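Local atomic coordinates of NTD biosynthesis operon protein NtdA (Bacillus subtilis subsp. subtilis, PDB entry 4K2M), a protein that catalyses the pyridoxal phosphate-dependent transamination of 3-dehydro-glucose 6-phosphate with glutamate to give kanosamine 6-phosphate, on the route to an antibiotic. Residues 143-148 with 190-195. Numbering follows the deposited sequence.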
loop_
_atom_site.group_PDB
_atom_site.type_symbol
_atom_site.label_atom_id
_atom_site.label_comp_id
_atom_site.label_asym_id
_atom_site.label_seq_id
_atom_site.Cartn_x
_atom_site.Cartn_y
_atom_site.Cartn_z
ATOM N N GLY A 143 17.211 2.928 18.659
ATOM C CA GLY A 143 18.120 3.855 19.299
ATOM C C GLY A 143 19.194 4.432 18.395
ATOM O O GLY A 143 19.826 5.432 18.760
ATOM N N ASP A 144 19.424 3.809 17.237
ATOM C CA ASP A 144 20.407 4.311 16.287
ATOM C C ASP A 144 19.989 5.699 15.831
ATOM O O ASP A 144 18.815 5.931 15.531
ATOM C CB ASP A 144 20.459 3.430 15.038
ATOM C CG ASP A 144 21.242 2.151 15.238
ATOM O OD1 ASP A 144 21.891 1.986 16.294
ATOM O OD2 ASP A 144 21.216 1.308 14.312
ATOM N N GLU A 145 20.952 6.605 15.752
ATOM C CA GLU A 145 20.653 7.973 15.370
ATOM C C GLU A 145 20.759 8.170 13.856
ATOM O O GLU A 145 21.625 7.600 13.180
ATOM C CB GLU A 145 21.545 8.960 16.128
ATOM C CG GLU A 145 21.108 9.151 17.588
ATOM C CD GLU A 145 22.064 10.004 18.405
ATOM O OE1 GLU A 145 23.076 10.501 17.858
ATOM O OE2 GLU A 145 21.788 10.169 19.615
ATOM N N VAL A 146 19.859 8.991 13.332
ATOM C CA VAL A 146 19.796 9.256 11.900
ATOM C C VAL A 146 19.798 10.757 11.715
ATOM O O VAL A 146 18.839 11.424 12.104
ATOM C CB VAL A 146 18.473 8.705 11.308
ATOM C CG1 VAL A 146 18.389 9.023 9.792
ATOM C CG2 VAL A 146 18.359 7.203 11.549
ATOM N N ILE A 147 20.878 11.297 11.155
ATOM C CA ILE A 147 20.981 12.732 10.949
ATOM C C ILE A 147 20.154 13.132 9.724
ATOM O O ILE A 147 20.279 12.528 8.651
ATOM C CB ILE A 147 22.448 13.150 10.768
ATOM C CG1 ILE A 147 23.211 12.944 12.091
ATOM C CG2 ILE A 147 22.531 14.608 10.325
ATOM C CD1 ILE A 147 24.728 13.231 11.959
ATOM N N MET A 148 19.303 14.144 9.874
ATOM C CA MET A 148 18.356 14.489 8.808
ATOM C C MET A 148 17.902 15.928 8.985
ATOM O O MET A 148 18.086 16.510 10.078
ATOM C CB MET A 148 17.142 13.530 8.840
ATOM C CG MET A 148 16.408 13.489 10.161
ATOM S SD MET A 148 14.996 12.357 10.121
ATOM C CE MET A 148 13.871 13.231 9.049
ATOM N N PRO A 190 28.490 8.783 19.155
ATOM C CA PRO A 190 28.730 7.349 18.948
ATOM C C PRO A 190 27.486 6.570 18.537
ATOM O O PRO A 190 27.627 5.431 18.079
ATOM C CB PRO A 190 29.185 6.872 20.332
ATOM C CG PRO A 190 29.817 8.087 20.941
ATOM C CD PRO A 190 28.942 9.229 20.488
ATOM N N TYR A 191 26.295 7.152 18.695
ATOM C CA TYR A 191 25.078 6.456 18.275
ATOM C C TYR A 191 24.688 6.707 16.817
ATOM O O TYR A 191 23.783 6.039 16.300
ATOM C CB TYR A 191 23.911 6.781 19.206
ATOM C CG TYR A 191 23.980 6.000 20.492
ATOM C CD1 TYR A 191 22.931 5.187 20.887
ATOM C CD2 TYR A 191 25.117 6.040 21.285
ATOM C CE1 TYR A 191 23.005 4.453 22.058
ATOM C CE2 TYR A 191 25.203 5.312 22.451
ATOM C CZ TYR A 191 24.147 4.522 22.834
ATOM O OH TYR A 191 24.239 3.802 24.002
ATOM N N THR A 192 25.360 7.643 16.150
ATOM C CA THR A 192 24.999 7.975 14.765
ATOM C C THR A 192 25.352 6.806 13.851
ATOM O O THR A 192 26.477 6.315 13.862
ATOM C CB THR A 192 25.752 9.209 14.241
ATOM O OG1 THR A 192 25.656 10.269 15.196
ATOM C CG2 THR A 192 25.154 9.671 12.873
ATOM N N LYS A 193 24.393 6.362 13.049
ATOM C CA LYS A 193 24.646 5.278 12.113
ATOM C C LYS A 193 24.309 5.692 10.689
ATOM O O LYS A 193 24.847 5.127 9.737
ATOM C CB LYS A 193 23.854 4.026 12.519
ATOM C CG LYS A 193 24.302 3.393 13.843
ATOM C CD LYS A 193 25.797 3.090 13.822
ATOM C CE LYS A 193 26.264 2.392 15.103
ATOM N NZ LYS A 193 25.841 3.134 16.317
ATOM N N PHE A 194 23.440 6.696 10.543
ATOM C CA PHE A 194 22.922 7.075 9.220
ATOM C C PHE A 194 22.900 8.571 8.978
ATOM O O PHE A 194 22.700 9.348 9.910
ATOM C CB PHE A 194 21.471 6.603 9.078
ATOM C CG PHE A 194 21.311 5.123 9.200
ATOM C CD1 PHE A 194 21.453 4.312 8.087
ATOM C CD2 PHE A 194 21.022 4.543 10.423
ATOM C CE1 PHE A 194 21.315 2.935 8.200
ATOM C CE2 PHE A 194 20.879 3.166 10.540
ATOM C CZ PHE A 194 21.023 2.365 9.428
ATOM N N ILE A 195 23.067 8.962 7.718
ATOM C CA ILE A 195 22.695 10.297 7.266
ATOM C C ILE A 195 21.564 10.120 6.257
ATOM O O ILE A 195 21.672 9.293 5.349
ATOM C CB ILE A 195 23.841 11.013 6.551
ATOM C CG1 ILE A 195 25.107 11.012 7.414
ATOM C CG2 ILE A 195 23.446 12.440 6.266
ATOM C CD1 ILE A 195 26.299 11.722 6.732
HETATM O O HOH W 1 23.853 3.526 17.638
HETATM O O HOH W 2 23.744 11.831 15.534
#
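Glu145 and the start of strand 192-195 open a parallel pairing in the mixed central sheet of this aspartate aminotransferase-fold enzyme. Glu145 N donates to Tyr191 O (2.9 Å), approaching from above the carbonyl plane. Glu145 O then receives two amides: that of Lys193 N, 3.0 Å away, nearly straight and in the carbonyl plane, and, more weakly, that of Phe194 N. This sharing marks a beta bulge in a parallel pair, in which Lys193 is the extra residue; beyond it Ile147 N bonds Phe194 O at 2.9 Å.

The Glu145 side chain leaves the strand with CG anti to the carbonyl carbon (chi1 -76°) and then runs extended. CB rests against Tyr191 O and Thr192 CA, CG and CD pass obliquely over Tyr191 CB, with CD at 3.8 Å, and OE2 remains beside that methylene. OE1 is bound by Thr189 OG1 and by a water 2.8 Å from OE1; Thr192 OG1 is hydrogen-bonded to Thr189 N, so Thr189 ties down both side chains. Thr192 turns its methyl the other way, CG2 lying 3.7 Å from Ile147 CD1, on the face that Glu145 shares. On the opposite face Val146 CG2 meets Phe194 CD2 at 3.9 Å; Val146 also touches Val160 of helix 154-163, and Phe194 touches Leu138 and Leu140.

Where the strands begin, Asp144 packs its carboxylate on Lys193 CG. Its OD1 stays 4.1 Å from Lys193 NZ, while OD2 takes the amide of Asn141. The contact thus grades from a polar strand entrance to an apolar interior, and Asp144 and Lys193, beyond salt-bridge range, probably attract each other only moderately.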